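Local coordinates for metal cation efflux system protein CzcD (Cupriavidus metallidurans, PDB 6VD9) that transports zinc and probably exports metal cations from the cytoplasm to the periplasm, the part described being its C-terminal, probably cytoplasmic, domain, at residues 12-25 with 35-47. Residues are numbered along the deposited sequence; the frame is centred on the assembly and turned at random. Where two conformers were deposited one is given.
Sequences ILATPGVKSFHDLH and SLTVHVVNDTAVN. With NI (nickel (II) ion), chain E.
H22 and H39 face each other as a hydrogen-bonded antiparallel pair, and H39 CB lies over one face of the H22 imidazole, a CH-pi contact 3.7 Å from the ring centroid, the ring planes at 44°. With CG between the backbone N and the carbonyl carbon (chi1 54°), H22 leans across the neighbouring strand and puts NE2 2.3 Å from the nickel ion. E74 and three waters are further ligands, and H39 ND1, which also faces E74, is a longer one at 2.7 Å from nickel. One water ligand donates to D23 OD2, which lies above the H39 ring. H39 NE2 is hydrogen-bonded to T70 OG1 of the second subunit.

The backbone pairing belongs to the hairpin 18-28/34-42 of this CDF dimerisation domain, where strand 68-74 runs parallel along the far edge of 34-42. A classic bulge at K19 and S20 directs both amides to V41 O, from K19 N at 2.9 Å and more weakly from S20 N. A second bulge lies between H22 and H25, and a water bridges D23 O to T37 OG1. On the helix side, V38 CG2 meets F21 CD1 at 3.7 Å, while L24 CD1 packs against V38 CB and L36 CD1.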
loop_
_atom_site.group_PDB
_atom_site.type_symbol
_atom_site.label_atom_id
_atom_site.label_comp_id
_atom_site.label_asym_id
_atom_site.label_seq_id
_atom_site.Cartn_x
_atom_site.Cartn_y
_atom_site.Cartn_z
ATOM N N ILE A 12 -6.817 12.673 4.814
ATOM C CA ILE A 12 -6.810 11.193 4.990
ATOM C C ILE A 12 -7.878 10.852 6.042
ATOM O O ILE A 12 -8.787 10.067 5.722
ATOM C CB ILE A 12 -5.412 10.660 5.369
ATOM C CG1 ILE A 12 -4.465 10.767 4.173
ATOM C CG2 ILE A 12 -5.492 9.243 5.881
ATOM C CD1 ILE A 12 -3.067 10.320 4.449
ATOM N N LEU A 13 -7.801 11.479 7.219
ATOM C CA LEU A 13 -8.756 11.195 8.331
ATOM C C LEU A 13 -10.176 11.648 7.983
ATOM O O LEU A 13 -11.133 11.098 8.574
ATOM C CB LEU A 13 -8.244 11.872 9.611
ATOM C CG LEU A 13 -6.997 11.237 10.237
ATOM C CD1 LEU A 13 -6.563 12.029 11.503
ATOM C CD2 LEU A 13 -7.168 9.754 10.550
ATOM N N ALA A 14 -10.334 12.584 7.056
ATOM C CA ALA A 14 -11.654 13.086 6.623
ATOM C C ALA A 14 -12.289 12.116 5.629
ATOM O O ALA A 14 -13.492 12.247 5.365
ATOM C CB ALA A 14 -11.526 14.453 6.025
ATOM N N THR A 15 -11.540 11.143 5.115
ATOM C CA THR A 15 -12.046 10.233 4.059
ATOM C C THR A 15 -12.981 9.206 4.686
ATOM O O THR A 15 -12.574 8.550 5.632
ATOM C CB THR A 15 -10.889 9.567 3.305
ATOM O OG1 THR A 15 -10.128 10.611 2.699
ATOM C CG2 THR A 15 -11.397 8.581 2.269
ATOM N N PRO A 16 -14.240 8.994 4.207
ATOM C CA PRO A 16 -15.117 7.994 4.822
ATOM C C PRO A 16 -14.455 6.614 4.862
ATOM O O PRO A 16 -13.830 6.237 3.864
ATOM C CB PRO A 16 -16.347 8.010 3.888
ATOM C CG PRO A 16 -16.386 9.424 3.451
ATOM C CD PRO A 16 -14.932 9.712 3.122
ATOM N N GLY A 17 -14.556 5.927 5.994
ATOM C CA GLY A 17 -14.058 4.539 6.158
ATOM C C GLY A 17 -12.639 4.487 6.685
ATOM O O GLY A 17 -12.131 3.368 6.851
ATOM N N VAL A 18 -11.999 5.652 6.903
ATOM C CA VAL A 18 -10.652 5.773 7.542
ATOM C C VAL A 18 -10.832 6.008 9.039
ATOM O O VAL A 18 -11.414 7.057 9.387
ATOM C CB VAL A 18 -9.818 6.920 6.961
ATOM C CG1 VAL A 18 -8.549 7.098 7.760
ATOM C CG2 VAL A 18 -9.507 6.728 5.480
ATOM N N LYS A 19 -10.354 5.073 9.854
ATOM C CA LYS A 19 -10.383 5.131 11.331
ATOM C C LYS A 19 -9.116 5.873 11.822
ATOM O O LYS A 19 -9.214 6.759 12.698
ATOM C CB LYS A 19 -10.639 3.700 11.849
ATOM C CG LYS A 19 -10.655 3.524 13.361
ATOM C CD LYS A 19 -10.507 2.054 13.859
ATOM C CE LYS A 19 -10.633 1.909 15.359
ATOM N NZ LYS A 19 -10.468 0.504 15.834
ATOM N N SER A 20 -7.926 5.544 11.290
ATOM C CA SER A 20 -6.650 6.146 11.726
ATOM C C SER A 20 -5.589 5.858 10.659
ATOM O O SER A 20 -5.846 5.051 9.771
ATOM C CB SER A 20 -6.241 5.630 13.079
ATOM O OG SER A 20 -5.930 4.242 13.040
ATOM N N PHE A 21 -4.413 6.411 10.791
ATOM C CA PHE A 21 -3.297 6.065 9.887
ATOM C C PHE A 21 -1.996 6.165 10.649
ATOM O O PHE A 21 -1.940 6.841 11.677
ATOM C CB PHE A 21 -3.347 6.980 8.665
ATOM C CG PHE A 21 -2.872 8.380 8.943
ATOM C CD1 PHE A 21 -1.573 8.713 8.714
ATOM C CD2 PHE A 21 -3.761 9.387 9.309
ATOM C CE1 PHE A 21 -1.120 9.988 9.027
ATOM C CE2 PHE A 21 -3.313 10.674 9.556
ATOM C CZ PHE A 21 -2.007 10.970 9.384
ATOM N N HIS A 22 -0.944 5.570 10.129
ATOM C CA HIS A 22 0.408 5.745 10.712
ATOM C C HIS A 22 1.390 5.561 9.575
ATOM O O HIS A 22 0.954 5.127 8.466
ATOM C CB HIS A 22 0.622 4.759 11.863
ATOM C CG HIS A 22 0.374 3.343 11.494
ATOM N ND1 HIS A 22 -0.909 2.759 11.556
ATOM C CD2 HIS A 22 1.213 2.367 11.099
ATOM C CE1 HIS A 22 -0.814 1.499 11.182
ATOM N NE2 HIS A 22 0.453 1.235 10.906
ATOM N N ASP A 23 2.661 5.805 9.868
ATOM C CA ASP A 23 3.794 5.577 8.925
ATOM C C ASP A 23 3.499 6.296 7.589
ATOM O O ASP A 23 3.734 5.684 6.514
ATOM C CB ASP A 23 4.046 4.081 8.682
ATOM C CG ASP A 23 4.377 3.226 9.908
ATOM O OD1 ASP A 23 4.397 3.757 10.992
ATOM O OD2 ASP A 23 4.559 2.004 9.742
ATOM N N LEU A 24 2.991 7.531 7.640
ATOM C CA LEU A 24 2.830 8.386 6.444
ATOM C C LEU A 24 4.219 8.879 6.073
ATOM O O LEU A 24 4.884 9.501 6.956
ATOM C CB LEU A 24 1.881 9.559 6.724
ATOM C CG LEU A 24 1.729 10.591 5.625
ATOM C CD1 LEU A 24 1.135 9.956 4.337
ATOM C CD2 LEU A 24 0.797 11.698 6.087
ATOM N N HIS A 25 4.652 8.597 4.868
ATOM C CA HIS A 25 5.921 9.136 4.309
ATOM C C HIS A 25 5.661 9.813 2.971
ATOM O O HIS A 25 4.963 9.253 2.111
ATOM C CB HIS A 25 6.996 8.058 4.186
ATOM C CG HIS A 25 7.256 7.305 5.442
ATOM N ND1 HIS A 25 8.114 7.767 6.428
ATOM C CD2 HIS A 25 6.851 6.079 5.839
ATOM C CE1 HIS A 25 8.172 6.877 7.398
ATOM N NE2 HIS A 25 7.438 5.829 7.050
ATOM N N SER A 35 6.168 11.231 -3.899
ATOM C CA SER A 35 5.846 9.810 -3.636
ATOM C C SER A 35 5.259 9.739 -2.225
ATOM O O SER A 35 5.744 10.454 -1.361
ATOM C CB SER A 35 7.057 8.947 -3.798
ATOM O OG SER A 35 6.763 7.580 -3.620
ATOM N N LEU A 36 4.258 8.890 -2.002
ATOM C CA LEU A 36 3.592 8.811 -0.676
ATOM C C LEU A 36 3.426 7.343 -0.333
ATOM O O LEU A 36 2.982 6.589 -1.204
ATOM C CB LEU A 36 2.233 9.501 -0.732
ATOM C CG LEU A 36 1.401 9.471 0.556
ATOM C CD1 LEU A 36 0.477 10.672 0.658
ATOM C CD2 LEU A 36 0.576 8.202 0.643
ATOM N N THR A 37 3.715 6.974 0.912
ATOM C CA THR A 37 3.263 5.657 1.423
ATOM C C THR A 37 2.528 5.951 2.719
ATOM O O THR A 37 2.925 6.904 3.425
ATOM C CB THR A 37 4.399 4.644 1.596
ATOM O OG1 THR A 37 5.283 5.166 2.575
ATOM C CG2 THR A 37 5.185 4.422 0.317
ATOM N N VAL A 38 1.566 5.103 3.040
ATOM C CA VAL A 38 0.826 5.259 4.308
ATOM C C VAL A 38 0.177 3.933 4.668
ATOM O O VAL A 38 -0.125 3.144 3.769
ATOM C CB VAL A 38 -0.159 6.441 4.255
ATOM C CG1 VAL A 38 -1.313 6.221 3.289
ATOM C CG2 VAL A 38 -0.647 6.812 5.648
ATOM N N HIS A 39 0.075 3.674 5.971
ATOM C CA HIS A 39 -0.707 2.545 6.534
ATOM C C HIS A 39 -2.037 3.058 7.106
ATOM O O HIS A 39 -2.024 3.851 8.054
ATOM C CB HIS A 39 0.106 1.741 7.539
ATOM C CG HIS A 39 1.292 1.066 6.942
ATOM N ND1 HIS A 39 1.650 -0.216 7.295
ATOM C CD2 HIS A 39 2.240 1.492 6.076
ATOM C CE1 HIS A 39 2.755 -0.550 6.653
ATOM N NE2 HIS A 39 3.126 0.464 5.896
ATOM N N VAL A 40 -3.153 2.593 6.569
ATOM C CA VAL A 40 -4.499 3.086 6.978
ATOM C C VAL A 40 -5.215 1.987 7.756
ATOM O O VAL A 40 -5.272 0.812 7.277
ATOM C CB VAL A 40 -5.322 3.555 5.772
ATOM C CG1 VAL A 40 -6.761 3.826 6.147
ATOM C CG2 VAL A 40 -4.669 4.778 5.136
ATOM N N VAL A 41 -5.781 2.342 8.908
ATOM C CA VAL A 41 -6.689 1.406 9.623
ATOM C C VAL A 41 -8.096 1.767 9.147
ATOM O O VAL A 41 -8.527 2.911 9.379
ATOM C CB VAL A 41 -6.509 1.504 11.142
ATOM C CG1 VAL A 41 -7.496 0.591 11.864
ATOM C CG2 VAL A 41 -5.066 1.207 11.548
ATOM N N ASN A 42 -8.772 0.864 8.434
ATOM C CA ASN A 42 -10.121 1.159 7.884
ATOM C C ASN A 42 -11.134 0.747 8.950
ATOM O O ASN A 42 -10.763 -0.080 9.809
ATOM C CB ASN A 42 -10.370 0.469 6.550
ATOM C CG ASN A 42 -10.203 -1.032 6.635
ATOM O OD1 ASN A 42 -11.208 -1.756 6.755
ATOM N ND2 ASN A 42 -8.980 -1.512 6.527
ATOM N N ASP A 43 -12.337 1.282 8.868
ATOM C CA ASP A 43 -13.496 0.804 9.677
ATOM C C ASP A 43 -13.837 -0.646 9.294
ATOM O O ASP A 43 -13.764 -0.995 8.086
ATOM C CB ASP A 43 -14.753 1.649 9.494
ATOM C CG ASP A 43 -15.796 1.341 10.573
ATOM O OD1 ASP A 43 -15.468 1.594 11.742
ATOM O OD2 ASP A 43 -16.931 0.806 10.254
ATOM N N THR A 44 -14.265 -1.451 10.273
ATOM C CA THR A 44 -14.749 -2.840 10.047
ATOM C C THR A 44 -15.909 -2.916 9.028
ATOM O O THR A 44 -16.134 -4.044 8.493
ATOM C CB THR A 44 -15.175 -3.512 11.359
ATOM O OG1 THR A 44 -16.180 -2.678 11.931
ATOM C CG2 THR A 44 -14.028 -3.762 12.296
ATOM N N ALA A 45 -16.698 -1.859 8.786
ATOM C CA ALA A 45 -17.895 -1.967 7.924
ATOM C C ALA A 45 -17.544 -1.856 6.436
ATOM O O ALA A 45 -18.439 -2.115 5.633
ATOM C CB ALA A 45 -18.952 -0.955 8.320
ATOM N N VAL A 46 -16.308 -1.526 6.060
ATOM C CA VAL A 46 -15.996 -1.206 4.634
ATOM C C VAL A 46 -14.865 -2.111 4.137
ATOM O O VAL A 46 -14.008 -2.438 4.909
ATOM C CB VAL A 46 -15.653 0.276 4.407
ATOM C CG1 VAL A 46 -16.772 1.148 4.939
ATOM C CG2 VAL A 46 -14.313 0.670 5.014
ATOM N N ASN A 47 -14.979 -2.569 2.907
ATOM C CA ASN A 47 -13.870 -3.224 2.180
ATOM C C ASN A 47 -13.054 -2.108 1.547
ATOM O O ASN A 47 -13.536 -1.505 0.592
ATOM C CB ASN A 47 -14.404 -4.214 1.170
ATOM C CG ASN A 47 -13.299 -4.796 0.321
ATOM O OD1 ASN A 47 -12.157 -4.335 0.399
ATOM N ND2 ASN A 47 -13.644 -5.766 -0.505
HETATM NI NI NI E . 1.134 -0.716 9.847
HETATM O O HOH W 1 4.611 4.026 4.886
HETATM O O HOH W 2 3.487 -0.195 10.495
HETATM O O HOH W 3 1.617 -2.496 9.416
HETATM O O HOH W 4 0.640 -1.673 11.831
#